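Local coordinates for non-toxic crystal protein (Bacillus thuringiensis, PDB 2D42) that is a parasporal crystal protein without known toxicity whose elongated, strand-rich structure closely resembles that of beta-pore-forming toxins, at residues Asn176-Tyr181 against Glu192-Val197; Tyr81-Ser86 against Leu158-Phe163; Gln88-Val93 against Thr223-Ile228; His20-Gly25 against Tyr181-Pro186. All coordinates share one frame; numbering follows the deposited sequence.

Contact 1 of 4, residues Asn176-Tyr181 against Glu192-Val197; sequences NGIIRY and EIVQRV
Tyr181 and Gln195 illustrate how an antiparallel hairpin can add a side-chain bond to its backbone ones. The Tyr181 hydroxyl donates to Gln195 OE1, with OH 2.9 Å from OE1 and nearly in line with the amide C=O. Ring and amide planes stand 57° apart, and the acceptor lies at the ring edge. Gln195, with CG anti to its backbone N (chi1 166°) and an extended chain beyond, delivers the amide there.

Backbone bonds join Gly177 to Val197, Ile179 to Gln195 and Tyr181 to Ile193. The straightest is Gln195 N to Ile179 O, 2.9 Å at 177°. Asn176 ND2 adds a weak bond to Val197 O at the end of the pairing.

On the face bearing Ile178, Arg180, Val194 and Arg196, Arg180 NH1 forms a salt bridge with Glu192 OE1 at 3.0 Å. Apolar contacts run alongside, Ile178 CG2 meeting Val194 CG1 at 4.0 Å, while on the other face Ile179 CD1 reaches Val197 CG1 at 4.1 Å.

That second face packs on helix 5-19, where Leu9 touches Ile179 and Val197 and Tyr16 meets the Tyr181 ring. Strand 23-29 pairs with the outer edge of 176-181, and Asp30 takes the Arg196 NE in a salt bridge.

Contact 2 of 4, residues Tyr81-Ser86 against Leu158-Phe163; sequences YTSRTS and LEQGAF
Tyr81 and Leu158 face each other from two strands that run in almost the same direction, 9° apart, yet their axes approach no closer than 9.3 Å. At that separation the backbones exchange no hydrogen bonds, and side chains alone bridge the gap: Ser83 CA lies 8.7 Å from Gln160 CA and Thr85 CA 9.0 Å from Phe163 CA.

Leu158 CD2 sits over one face of the Tyr81 ring, displaced toward its rim. It is 3.9 Å from the ring centroid, a CH-pi contact, and 3.5 Å from Tyr81 CD2. With CG anti to the backbone N (chi1 -157°), Tyr81 presents this face to the leucine, while its edge meets the Gln160 amide, which approaches in the ring plane through NE2. The amide and ring planes are 62° apart.

Strands 71-94 and 150-185 both pair with 219-244 in a curled sheet, so their inward side chains meet across its concave side, consistent with the sandwich-like body of aerolysin-type beta-pore-forming toxins. Ile56 of strand 54-65 touches both Tyr81 and Gln160, and Phe138 touches both Tyr81 and Leu158.

Gln160, fully extended from its backbone, also offers NE2 to Ser83 OG, a weak bond of 3.4 Å in this largely buried setting. Further along, Thr85 turns its methyl, CG2, to the edge of the Phe163 ring, 4.0 Å from CZ, while its hydroxyl, OG1, bonds to the Ala119 carbonyl.

Contact 3 of 4, residues Gln88-Val93 against Thr223-Ile228; sequences QTRDGV and TGEGTI
Glu225 O is gripped by two consecutive amides of the facing segment: Arg90 N at 2.8 Å and Asp91 N at 2.9 Å. The first approaches in the carbonyl plane, the second tilted from it by 19°. Return bonding comes from Glu225 N, which donates to Asp91 O at 3.1 Å in the plane of that carbonyl and on a lone pair.

Two residues facing one in this way define a classic beta bulge, which shifts the antiparallel register by one between Thr89 and Asp91. The bulge falls where strand 71-94 turns a corner. Before it, Gln88 and Thr227 form an ordinary hydrogen-bonded pair, and Thr89 comes to Gly226 with CA atoms only 4.1 Å apart, a closeness that a residue without a side chain permits.

Because the bulge brings Arg90 round to Glu225, their extended side chains run side by side. Arg90 NH1 makes a salt bridge of 3.1 Å with Glu225 OE2, which it meets on the syn side but 29° out of the carboxylate plane; the guanidinium and carboxylate planes are nearly perpendicular, 89° apart. Asp91 OD2 lies 4.6 Å from Glu225 OE1, a like charge that the arginine would probably offset. Thr89 OG1 bonds to the carbonyl of Ala123.

Contact 4 of 4, residues His20-Gly25 against Tyr181-Pro186; sequences HQYTYG and YYRTLP
Thr23 lies over one face of the Tyr182 ring, with CB displaced toward the rim, 3.8 Å from the ring centroid and 16° off the ring normal, a CH-pi contact. Its methyl, Thr23 CG2, comes 3.2 Å from Tyr182 OH. At the edge of the same ring, near its plane, comes Gly25 CA. Tyr182 reaches this place because its CG stands between the backbone N and the carbonyl carbon (chi1 62°), which turns the ring toward the neighbouring strand.

The Tyr22 ring is met obliquely by two neighbours: its CD2 lies 3.8 Å from Tyr181 CB and its CD1 3.7 Å from Arg183 CG. The Tyr22 and Tyr181 rings meet obliquely, with centroids 5.6 Å apart and planes at 43°. One face of the Tyr22 ring carries the His20 carbonyl oxygen, offset toward the rim. Tyr24 offers its ring edge to Tyr181 CE1, 4.4 Å from Tyr24 CD1.

Strand 23-29 follows helix 5-19 after a short turn and pairs antiparallel with the C-terminal end of strand 150-185, so the helix, this turn and the sheet come together. Two backbone bonds make the pairing: Thr23 N to Tyr182 O at 3.0 Å, and Tyr182 N to Thr23 O at 3.2 Å.

From the helix, Met14 and Ala17 touch Tyr24, whose hydroxyl bonds to Ser27. Ile193 of strand 189-198 packs on the Tyr22 ring from the side opposite the His20 carbonyl oxygen.

In the fold
From the N terminus, 20-25 opens the first loop, which contact 4 closes at 181-186 after 155 residues. Inside it, contact 2 opens at 81-86 and closes at 158-163, so contact 2 nests within contact 4. Contact 3 opens at 88-93, before contact 2 closes, and ends last, at 223-228; it therefore crosses both contact 2 and contact 4. Contact 1, 176-181 with 192-197, closes the short hairpin; it nests within contact 3, crosses contact 4 and shares Tyr181 with it. Contacts 1 and 4 tie the end strands and helix 5-19 together, whereas contacts 2 and 3, touching through Ile228, join strands nearer the middle of the elongated chain. Strand 150-185 links contacts 1, 2 and 4.

Contact 1 of 4, residues Asn176-Tyr181 against Glu192-Val197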
loop_
_atom_site.group_PDB
_atom_site.type_symbol
_atom_site.label_atom_id
_atom_site.label_comp_id
_atom_site.label_asym_id
_atom_site.label_seq_id
_atom_site.Cartn_x
_atom_site.Cartn_y
_atom_site.Cartn_z
ATOM N N ASN A 176 15.603 -20.481 -7.867
ATOM C CA ASN A 176 16.902 -21.106 -7.651
ATOM C C ASN A 176 18.062 -20.134 -7.681
ATOM O O ASN A 176 18.011 -19.091 -8.335
ATOM C CB ASN A 176 17.173 -22.169 -8.728
ATOM C CG ASN A 176 16.189 -23.311 -8.694
ATOM O OD1 ASN A 176 15.463 -23.542 -9.659
ATOM N ND2 ASN A 176 16.160 -24.038 -7.584
ATOM N N GLY A 177 19.118 -20.513 -6.974
ATOM C CA GLY A 177 20.332 -19.727 -6.943
ATOM C C GLY A 177 21.411 -20.617 -7.534
ATOM O O GLY A 177 21.219 -21.825 -7.663
ATOM N N ILE A 178 22.535 -20.031 -7.920
ATOM C CA ILE A 178 23.634 -20.806 -8.476
ATOM C C ILE A 178 24.859 -20.483 -7.643
ATOM O O ILE A 178 25.154 -19.314 -7.401
ATOM C CB ILE A 178 23.941 -20.422 -9.944
ATOM C CG1 ILE A 178 22.742 -20.739 -10.842
ATOM C CG2 ILE A 178 25.185 -21.160 -10.412
ATOM C CD1 ILE A 178 22.338 -22.199 -10.855
ATOM N N ILE A 179 25.558 -21.517 -7.194
ATOM C CA ILE A 179 26.757 -21.322 -6.400
ATOM C C ILE A 179 27.942 -22.043 -7.035
ATOM O O ILE A 179 27.856 -23.223 -7.382
ATOM C CB ILE A 179 26.573 -21.849 -4.970
ATOM C CG1 ILE A 179 25.380 -21.151 -4.305
ATOM C CG2 ILE A 179 27.842 -21.603 -4.170
ATOM C CD1 ILE A 179 25.036 -21.690 -2.922
ATOM N N ARG A 180 29.046 -21.318 -7.183
ATOM C CA ARG A 180 30.257 -21.869 -7.770
ATOM C C ARG A 180 31.325 -22.123 -6.716
ATOM O O ARG A 180 31.690 -21.226 -5.961
ATOM C CB ARG A 180 30.807 -20.910 -8.822
ATOM C CG ARG A 180 29.871 -20.699 -9.980
ATOM C CD ARG A 180 30.496 -19.835 -11.057
ATOM N NE ARG A 180 29.896 -20.151 -12.342
ATOM C CZ ARG A 180 30.042 -21.320 -12.956
ATOM N NH1 ARG A 180 30.779 -22.272 -12.402
ATOM N NH2 ARG A 180 29.431 -21.545 -14.109
ATOM N N TYR A 181 31.819 -23.353 -6.676
ATOM C CA TYR A 181 32.860 -23.753 -5.731
ATOM C C TYR A 181 33.984 -24.414 -6.511
ATOM O O TYR A 181 33.799 -24.842 -7.652
ATOM C CB TYR A 181 32.353 -24.821 -4.770
ATOM C CG TYR A 181 31.081 -24.530 -4.035
ATOM C CD1 TYR A 181 31.081 -23.745 -2.882
ATOM C CD2 TYR A 181 29.882 -25.123 -4.434
ATOM C CE1 TYR A 181 29.920 -23.569 -2.136
ATOM C CE2 TYR A 181 28.713 -24.951 -3.696
ATOM C CZ TYR A 181 28.743 -24.175 -2.546
ATOM O OH TYR A 181 27.597 -24.020 -1.799
ATOM N N GLU A 192 36.012 -27.439 -10.587
ATOM C CA GLU A 192 34.923 -26.578 -10.150
ATOM C C GLU A 192 33.640 -27.374 -9.918
ATOM O O GLU A 192 33.312 -28.291 -10.684
ATOM C CB GLU A 192 34.693 -25.489 -11.203
ATOM C CG GLU A 192 33.621 -24.472 -10.853
ATOM C CD GLU A 192 33.534 -23.348 -11.875
ATOM O OE1 GLU A 192 33.361 -23.650 -13.074
ATOM O OE2 GLU A 192 33.639 -22.164 -11.480
ATOM N N ILE A 193 32.936 -27.035 -8.841
ATOM C CA ILE A 193 31.678 -27.685 -8.500
ATOM C C ILE A 193 30.560 -26.647 -8.598
ATOM O O ILE A 193 30.495 -25.715 -7.787
ATOM C CB ILE A 193 31.672 -28.237 -7.054
ATOM C CG1 ILE A 193 32.813 -29.235 -6.845
ATOM C CG2 ILE A 193 30.336 -28.921 -6.774
ATOM C CD1 ILE A 193 34.170 -28.594 -6.596
ATOM N N VAL A 194 29.689 -26.796 -9.591
ATOM C CA VAL A 194 28.584 -25.859 -9.753
ATOM C C VAL A 194 27.334 -26.487 -9.161
ATOM O O VAL A 194 26.934 -27.586 -9.547
ATOM C CB VAL A 194 28.321 -25.530 -11.227
ATOM C CG1 VAL A 194 27.260 -24.449 -11.332
ATOM C CG2 VAL A 194 29.598 -25.067 -11.885
ATOM N N GLN A 195 26.722 -25.781 -8.219
ATOM C CA GLN A 195 25.529 -26.272 -7.552
ATOM C C GLN A 195 24.329 -25.346 -7.770
ATOM O O GLN A 195 24.463 -24.124 -7.695
ATOM C CB GLN A 195 25.829 -26.414 -6.047
ATOM C CG GLN A 195 24.612 -26.606 -5.142
ATOM C CD GLN A 195 24.944 -26.493 -3.646
ATOM O OE1 GLN A 195 25.615 -25.554 -3.205
ATOM N NE2 GLN A 195 24.453 -27.446 -2.862
ATOM N N ARG A 196 23.169 -25.924 -8.076
ATOM C CA ARG A 196 21.947 -25.123 -8.225
ATOM C C ARG A 196 21.159 -25.420 -6.957
ATOM O O ARG A 196 20.828 -26.574 -6.694
ATOM C CB ARG A 196 21.101 -25.543 -9.431
ATOM C CG ARG A 196 19.730 -24.859 -9.460
ATOM C CD ARG A 196 18.796 -25.430 -10.530
ATOM N NE ARG A 196 19.236 -25.085 -11.872
ATOM C CZ ARG A 196 19.628 -25.967 -12.784
ATOM N NH1 ARG A 196 19.630 -27.264 -12.505
ATOM N NH2 ARG A 196 20.036 -25.548 -13.974
ATOM N N VAL A 197 20.874 -24.387 -6.170
ATOM C CA VAL A 197 20.145 -24.572 -4.921
ATOM C C VAL A 197 18.776 -23.922 -4.934
ATOM O O VAL A 197 18.566 -22.897 -5.586
ATOM C CB VAL A 197 20.918 -23.986 -3.723
ATOM C CG1 VAL A 197 22.276 -24.658 -3.603
ATOM C CG2 VAL A 197 21.080 -22.474 -3.895
#

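Contact 2 of 4, residues Tyr81-Ser86 against Leu158-Phe163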
loop_
_atom_site.group_PDB
_atom_site.type_symbol
_atom_site.label_atom_id
_atom_site.label_comp_id
_atom_site.label_asym_id
_atom_site.label_seq_id
_atom_site.Cartn_x
_atom_site.Cartn_y
_atom_site.Cartn_z
ATOM N N TYR A 81 -11.679 15.792 -5.620
ATOM C CA TYR A 81 -10.792 15.942 -4.472
ATOM C C TYR A 81 -9.692 14.889 -4.461
ATOM O O TYR A 81 -9.941 13.707 -4.688
ATOM C CB TYR A 81 -11.592 15.835 -3.171
ATOM C CG TYR A 81 -10.918 16.501 -1.995
ATOM C CD1 TYR A 81 -10.849 17.896 -1.910
ATOM C CD2 TYR A 81 -10.322 15.746 -0.985
ATOM C CE1 TYR A 81 -10.200 18.527 -0.843
ATOM C CE2 TYR A 81 -9.669 16.362 0.085
ATOM C CZ TYR A 81 -9.610 17.754 0.150
ATOM O OH TYR A 81 -8.954 18.374 1.192
ATOM N N THR A 82 -8.478 15.326 -4.162
ATOM C CA THR A 82 -7.330 14.436 -4.124
ATOM C C THR A 82 -6.860 14.168 -2.710
ATOM O O THR A 82 -6.502 15.094 -1.987
ATOM C CB THR A 82 -6.149 15.026 -4.896
ATOM O OG1 THR A 82 -6.504 15.156 -6.275
ATOM C CG2 THR A 82 -4.927 14.127 -4.765
ATOM N N SER A 83 -6.860 12.899 -2.321
ATOM C CA SER A 83 -6.400 12.511 -0.993
ATOM C C SER A 83 -5.154 11.644 -1.166
ATOM O O SER A 83 -5.051 10.870 -2.118
ATOM C CB SER A 83 -7.491 11.734 -0.250
ATOM O OG SER A 83 -8.629 12.550 -0.013
ATOM N N ARG A 84 -4.209 11.780 -0.246
ATOM C CA ARG A 84 -2.967 11.029 -0.321
ATOM C C ARG A 84 -2.806 9.967 0.745
ATOM O O ARG A 84 -3.301 10.107 1.863
ATOM C CB ARG A 84 -1.777 11.989 -0.236
ATOM C CG ARG A 84 -0.429 11.295 -0.140
ATOM C CD ARG A 84 0.714 12.275 -0.345
ATOM N NE ARG A 84 0.591 12.987 -1.617
ATOM C CZ ARG A 84 1.510 13.817 -2.104
ATOM N NH1 ARG A 84 2.629 14.042 -1.431
ATOM N NH2 ARG A 84 1.306 14.426 -3.265
ATOM N N THR A 85 -2.111 8.894 0.382
ATOM C CA THR A 85 -1.821 7.813 1.309
ATOM C C THR A 85 -0.345 7.508 1.126
ATOM O O THR A 85 0.173 7.550 0.008
ATOM C CB THR A 85 -2.636 6.545 1.007
ATOM O OG1 THR A 85 -2.201 5.980 -0.236
ATOM C CG2 THR A 85 -4.113 6.877 0.927
ATOM N N SER A 86 0.335 7.219 2.224
ATOM C CA SER A 86 1.752 6.920 2.171
ATOM C C SER A 86 2.056 5.626 2.929
ATOM O O SER A 86 1.452 5.359 3.966
ATOM C CB SER A 86 2.532 8.080 2.780
ATOM O OG SER A 86 3.921 7.839 2.708
ATOM N N LEU A 158 -17.316 17.936 2.346
ATOM C CA LEU A 158 -16.729 16.611 2.258
ATOM C C LEU A 158 -16.238 16.194 3.631
ATOM O O LEU A 158 -15.534 16.948 4.311
ATOM C CB LEU A 158 -15.541 16.582 1.294
ATOM C CG LEU A 158 -14.709 15.288 1.339
ATOM C CD1 LEU A 158 -15.540 14.123 0.818
ATOM C CD2 LEU A 158 -13.443 15.440 0.511
ATOM N N GLU A 159 -16.622 14.995 4.045
ATOM C CA GLU A 159 -16.166 14.466 5.313
ATOM C C GLU A 159 -14.919 13.655 4.959
ATOM O O GLU A 159 -15.010 12.627 4.283
ATOM C CB GLU A 159 -17.232 13.571 5.923
ATOM C CG GLU A 159 -16.899 13.066 7.294
ATOM C CD GLU A 159 -18.101 12.426 7.946
ATOM O OE1 GLU A 159 -18.336 11.220 7.715
ATOM O OE2 GLU A 159 -18.826 13.144 8.672
ATOM N N GLN A 160 -13.762 14.139 5.397
ATOM C CA GLN A 160 -12.495 13.488 5.114
ATOM C C GLN A 160 -11.917 12.753 6.312
ATOM O O GLN A 160 -11.706 13.344 7.372
ATOM C CB GLN A 160 -11.471 14.512 4.624
ATOM C CG GLN A 160 -10.149 13.892 4.184
ATOM C CD GLN A 160 -9.145 14.927 3.727
ATOM O OE1 GLN A 160 -8.804 15.839 4.478
ATOM N NE2 GLN A 160 -8.659 14.792 2.490
ATOM N N GLY A 161 -11.666 11.459 6.127
ATOM C CA GLY A 161 -11.092 10.648 7.185
ATOM C C GLY A 161 -9.577 10.636 7.089
ATOM O O GLY A 161 -9.004 10.977 6.053
ATOM N N ALA A 162 -8.922 10.250 8.175
ATOM C CA ALA A 162 -7.470 10.184 8.205
ATOM C C ALA A 162 -7.119 8.945 9.003
ATOM O O ALA A 162 -7.893 8.522 9.863
ATOM C CB ALA A 162 -6.888 11.437 8.872
ATOM N N PHE A 163 -5.958 8.358 8.733
ATOM C CA PHE A 163 -5.574 7.150 9.451
ATOM C C PHE A 163 -4.067 6.947 9.444
ATOM O O PHE A 163 -3.346 7.547 8.660
ATOM C CB PHE A 163 -6.244 5.937 8.794
ATOM C CG PHE A 163 -5.884 5.785 7.347
ATOM C CD1 PHE A 163 -4.767 5.049 6.966
ATOM C CD2 PHE A 163 -6.601 6.470 6.368
ATOM C CE1 PHE A 163 -4.363 5.009 5.631
ATOM C CE2 PHE A 163 -6.204 6.436 5.033
ATOM C CZ PHE A 163 -5.080 5.702 4.667
#

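Contact 3 of 4, residues Gln88-Val93 against Thr223-Ile228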
loop_
_atom_site.group_PDB
_atom_site.type_symbol
_atom_site.label_atom_id
_atom_site.label_comp_id
_atom_site.label_asym_id
_atom_site.label_seq_id
_atom_site.Cartn_x
_atom_site.Cartn_y
_atom_site.Cartn_z
ATOM N N GLN A 88 5.337 2.647 4.123
ATOM C CA GLN A 88 6.769 2.492 4.333
ATOM C C GLN A 88 7.075 1.174 5.003
ATOM O O GLN A 88 6.587 0.895 6.099
ATOM C CB GLN A 88 7.322 3.626 5.206
ATOM C CG GLN A 88 8.832 3.578 5.382
ATOM C CD GLN A 88 9.338 4.586 6.393
ATOM O OE1 GLN A 88 10.526 4.890 6.437
ATOM N NE2 GLN A 88 8.439 5.099 7.219
ATOM N N THR A 89 7.894 0.361 4.349
ATOM C CA THR A 89 8.267 -0.929 4.909
ATOM C C THR A 89 9.282 -0.816 6.037
ATOM O O THR A 89 10.216 -0.012 5.974
ATOM C CB THR A 89 8.885 -1.841 3.841
ATOM O OG1 THR A 89 7.917 -2.090 2.817
ATOM C CG2 THR A 89 9.355 -3.170 4.476
ATOM N N ARG A 90 9.089 -1.640 7.062
ATOM C CA ARG A 90 9.997 -1.703 8.194
ATOM C C ARG A 90 10.797 -3.002 8.039
ATOM O O ARG A 90 12.034 -2.986 7.996
ATOM C CB ARG A 90 9.223 -1.733 9.508
ATOM C CG ARG A 90 10.101 -2.029 10.704
ATOM C CD ARG A 90 9.291 -2.180 11.978
ATOM N NE ARG A 90 10.162 -2.415 13.125
ATOM C CZ ARG A 90 9.730 -2.606 14.367
ATOM N NH1 ARG A 90 8.429 -2.590 14.629
ATOM N NH2 ARG A 90 10.600 -2.804 15.348
ATOM N N ASP A 91 10.082 -4.122 7.961
ATOM C CA ASP A 91 10.724 -5.418 7.775
ATOM C C ASP A 91 10.286 -6.005 6.440
ATOM O O ASP A 91 9.130 -6.413 6.271
ATOM C CB ASP A 91 10.369 -6.381 8.909
ATOM C CG ASP A 91 10.894 -5.909 10.261
ATOM O OD1 ASP A 91 11.905 -5.176 10.281
ATOM O OD2 ASP A 91 10.309 -6.286 11.297
ATOM N N GLY A 92 11.212 -6.031 5.489
ATOM C CA GLY A 92 10.897 -6.558 4.178
ATOM C C GLY A 92 11.909 -7.550 3.632
ATOM O O GLY A 92 12.741 -8.092 4.359
ATOM N N VAL A 93 11.838 -7.775 2.326
ATOM C CA VAL A 93 12.725 -8.716 1.665
ATOM C C VAL A 93 12.912 -8.283 0.218
ATOM O O VAL A 93 12.066 -7.575 -0.328
ATOM C CB VAL A 93 12.130 -10.145 1.717
ATOM C CG1 VAL A 93 10.771 -10.180 1.008
ATOM C CG2 VAL A 93 13.104 -11.143 1.079
ATOM N N THR A 223 6.752 -13.068 5.939
ATOM C CA THR A 223 5.834 -12.206 6.667
ATOM C C THR A 223 6.630 -11.047 7.246
ATOM O O THR A 223 7.509 -11.233 8.087
ATOM C CB THR A 223 5.086 -12.953 7.788
ATOM O OG1 THR A 223 4.185 -13.899 7.200
ATOM C CG2 THR A 223 4.268 -11.966 8.636
ATOM N N GLY A 224 6.323 -9.852 6.756
ATOM C CA GLY A 224 7.008 -8.661 7.205
ATOM C C GLY A 224 6.062 -7.636 7.803
ATOM O O GLY A 224 4.904 -7.936 8.115
ATOM N N GLU A 225 6.550 -6.411 7.929
ATOM C CA GLU A 225 5.764 -5.361 8.539
ATOM C C GLU A 225 6.070 -3.976 7.992
ATOM O O GLU A 225 7.194 -3.685 7.576
ATOM C CB GLU A 225 6.023 -5.387 10.044
ATOM C CG GLU A 225 5.275 -4.364 10.859
ATOM C CD GLU A 225 5.842 -4.257 12.260
ATOM O OE1 GLU A 225 6.091 -5.313 12.881
ATOM O OE2 GLU A 225 6.041 -3.121 12.736
ATOM N N GLY A 226 5.055 -3.120 8.009
ATOM C CA GLY A 226 5.222 -1.756 7.547
ATOM C C GLY A 226 4.200 -0.837 8.202
ATOM O O GLY A 226 3.635 -1.163 9.246
ATOM N N THR A 227 3.957 0.312 7.589
ATOM C CA THR A 227 2.971 1.255 8.101
ATOM C C THR A 227 2.404 2.019 6.912
ATOM O O THR A 227 3.018 2.063 5.850
ATOM C CB THR A 227 3.595 2.298 9.069
ATOM O OG1 THR A 227 4.577 3.061 8.365
ATOM C CG2 THR A 227 4.251 1.622 10.260
ATOM N N ILE A 228 1.218 2.593 7.085
ATOM C CA ILE A 228 0.595 3.398 6.043
ATOM C C ILE A 228 -0.143 4.511 6.757
ATOM O O ILE A 228 -0.567 4.348 7.897
ATOM C CB ILE A 228 -0.441 2.630 5.198
ATOM C CG1 ILE A 228 -1.554 2.093 6.099
ATOM C CG2 ILE A 228 0.237 1.524 4.402
ATOM C CD1 ILE A 228 -2.688 1.464 5.328
#

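Contact 4 of 4, residues His20-Gly25 against Tyr181-Pro186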
loop_
_atom_site.group_PDB
_atom_site.type_symbol
_atom_site.label_atom_id
_atom_site.label_comp_id
_atom_site.label_asym_id
_atom_site.label_seq_id
_atom_site.Cartn_x
_atom_site.Cartn_y
_atom_site.Cartn_z
ATOM N N HIS A 20 32.213 -28.429 3.195
ATOM C CA HIS A 20 32.595 -29.460 2.228
ATOM C C HIS A 20 34.048 -29.346 1.766
ATOM O O HIS A 20 34.455 -29.979 0.790
ATOM C CB HIS A 20 31.662 -29.404 1.014
ATOM C CG HIS A 20 30.250 -29.800 1.319
ATOM N ND1 HIS A 20 29.651 -30.911 0.765
ATOM C CD2 HIS A 20 29.320 -29.236 2.127
ATOM C CE1 HIS A 20 28.414 -31.014 1.216
ATOM N NE2 HIS A 20 28.187 -30.011 2.045
ATOM N N GLN A 21 34.821 -28.526 2.471
ATOM C CA GLN A 21 36.229 -28.319 2.159
ATOM C C GLN A 21 36.477 -27.710 0.777
ATOM O O GLN A 21 37.504 -27.974 0.149
ATOM C CB GLN A 21 36.989 -29.646 2.292
ATOM C CG GLN A 21 36.549 -30.477 3.494
ATOM C CD GLN A 21 36.569 -29.691 4.796
ATOM O OE1 GLN A 21 35.817 -29.993 5.729
ATOM N NE2 GLN A 21 37.435 -28.682 4.869
ATOM N N TYR A 22 35.534 -26.896 0.307
ATOM C CA TYR A 22 35.664 -26.235 -0.985
ATOM C C TYR A 22 35.997 -24.777 -0.761
ATOM O O TYR A 22 35.938 -24.276 0.360
ATOM C CB TYR A 22 34.350 -26.238 -1.763
ATOM C CG TYR A 22 33.768 -27.570 -2.143
ATOM C CD1 TYR A 22 34.580 -28.674 -2.383
ATOM C CD2 TYR A 22 32.395 -27.701 -2.355
ATOM C CE1 TYR A 22 34.038 -29.877 -2.833
ATOM C CE2 TYR A 22 31.844 -28.894 -2.804
ATOM C CZ TYR A 22 32.672 -29.977 -3.042
ATOM O OH TYR A 22 32.131 -31.149 -3.512
ATOM N N THR A 23 36.331 -24.089 -1.844
ATOM C CA THR A 23 36.586 -22.662 -1.772
ATOM C C THR A 23 35.379 -22.006 -2.440
ATOM O O THR A 23 35.047 -22.332 -3.582
ATOM C CB THR A 23 37.852 -22.254 -2.530
ATOM O OG1 THR A 23 39.002 -22.775 -1.847
ATOM C CG2 THR A 23 37.951 -20.736 -2.602
ATOM N N TYR A 24 34.708 -21.110 -1.718
ATOM C CA TYR A 24 33.539 -20.421 -2.258
ATOM C C TYR A 24 34.003 -19.503 -3.364
ATOM O O TYR A 24 34.858 -18.644 -3.151
ATOM C CB TYR A 24 32.835 -19.596 -1.177
ATOM C CG TYR A 24 31.740 -18.681 -1.705
ATOM C CD1 TYR A 24 30.486 -19.184 -2.069
ATOM C CD2 TYR A 24 31.960 -17.313 -1.836
ATOM C CE1 TYR A 24 29.476 -18.338 -2.546
ATOM C CE2 TYR A 24 30.964 -16.458 -2.312
ATOM C CZ TYR A 24 29.726 -16.977 -2.663
ATOM O OH TYR A 24 28.750 -16.118 -3.109
ATOM N N GLY A 25 33.449 -19.689 -4.553
ATOM C CA GLY A 25 33.835 -18.846 -5.663
ATOM C C GLY A 25 32.885 -17.670 -5.811
ATOM O O GLY A 25 33.280 -16.510 -5.666
ATOM N N TYR A 181 31.819 -23.353 -6.676
ATOM C CA TYR A 181 32.860 -23.753 -5.731
ATOM C C TYR A 181 33.984 -24.414 -6.511
ATOM O O TYR A 181 33.799 -24.842 -7.652
ATOM C CB TYR A 181 32.353 -24.821 -4.770
ATOM C CG TYR A 181 31.081 -24.530 -4.035
ATOM C CD1 TYR A 181 31.081 -23.745 -2.882
ATOM C CD2 TYR A 181 29.882 -25.123 -4.434
ATOM C CE1 TYR A 181 29.920 -23.569 -2.136
ATOM C CE2 TYR A 181 28.713 -24.951 -3.696
ATOM C CZ TYR A 181 28.743 -24.175 -2.546
ATOM O OH TYR A 181 27.597 -24.020 -1.799
ATOM N N TYR A 182 35.152 -24.519 -5.891
ATOM C CA TYR A 182 36.243 -25.211 -6.546
ATOM C C TYR A 182 37.210 -25.821 -5.556
ATOM O O TYR A 182 37.329 -25.374 -4.405
ATOM C CB TYR A 182 37.002 -24.298 -7.511
ATOM C CG TYR A 182 37.668 -23.107 -6.882
ATOM C CD1 TYR A 182 36.974 -21.914 -6.707
ATOM C CD2 TYR A 182 39.006 -23.158 -6.489
ATOM C CE1 TYR A 182 37.593 -20.798 -6.164
ATOM C CE2 TYR A 182 39.640 -22.041 -5.941
ATOM C CZ TYR A 182 38.923 -20.864 -5.784
ATOM O OH TYR A 182 39.532 -19.749 -5.258
ATOM N N ARG A 183 37.864 -26.883 -6.015
ATOM C CA ARG A 183 38.868 -27.587 -5.242
ATOM C C ARG A 183 40.182 -27.337 -5.952
ATOM O O ARG A 183 40.331 -27.665 -7.130
ATOM C CB ARG A 183 38.616 -29.089 -5.232
ATOM C CG ARG A 183 37.664 -29.593 -4.179
ATOM C CD ARG A 183 37.614 -31.108 -4.275
ATOM N NE ARG A 183 38.914 -31.721 -3.996
ATOM C CZ ARG A 183 39.405 -32.765 -4.656
ATOM N NH1 ARG A 183 38.709 -33.313 -5.644
ATOM N NH2 ARG A 183 40.582 -33.275 -4.322
ATOM N N THR A 184 41.122 -26.739 -5.236
ATOM C CA THR A 184 42.435 -26.456 -5.775
ATOM C C THR A 184 43.187 -27.779 -5.878
ATOM O O THR A 184 43.157 -28.584 -4.947
ATOM C CB THR A 184 43.192 -25.506 -4.843
ATOM O OG1 THR A 184 42.510 -24.246 -4.812
ATOM C CG2 THR A 184 44.622 -25.301 -5.318
ATOM N N LEU A 185 43.836 -28.009 -7.015
ATOM C CA LEU A 185 44.593 -29.239 -7.237
ATOM C C LEU A 185 46.065 -28.936 -7.520
ATOM O O LEU A 185 46.453 -27.775 -7.634
ATOM C CB LEU A 185 43.973 -30.034 -8.387
ATOM C CG LEU A 185 42.587 -30.611 -8.070
ATOM C CD1 LEU A 185 41.958 -31.186 -9.320
ATOM C CD2 LEU A 185 42.718 -31.676 -6.985
ATOM N N PRO A 186 46.909 -29.979 -7.617
ATOM C CA PRO A 186 48.336 -29.757 -7.881
ATOM C C PRO A 186 48.669 -29.140 -9.243
ATOM O O PRO A 186 47.887 -29.216 -10.190
ATOM C CB PRO A 186 48.936 -31.156 -7.727
ATOM C CG PRO A 186 48.029 -31.805 -6.726
ATOM C CD PRO A 186 46.667 -31.379 -7.221
#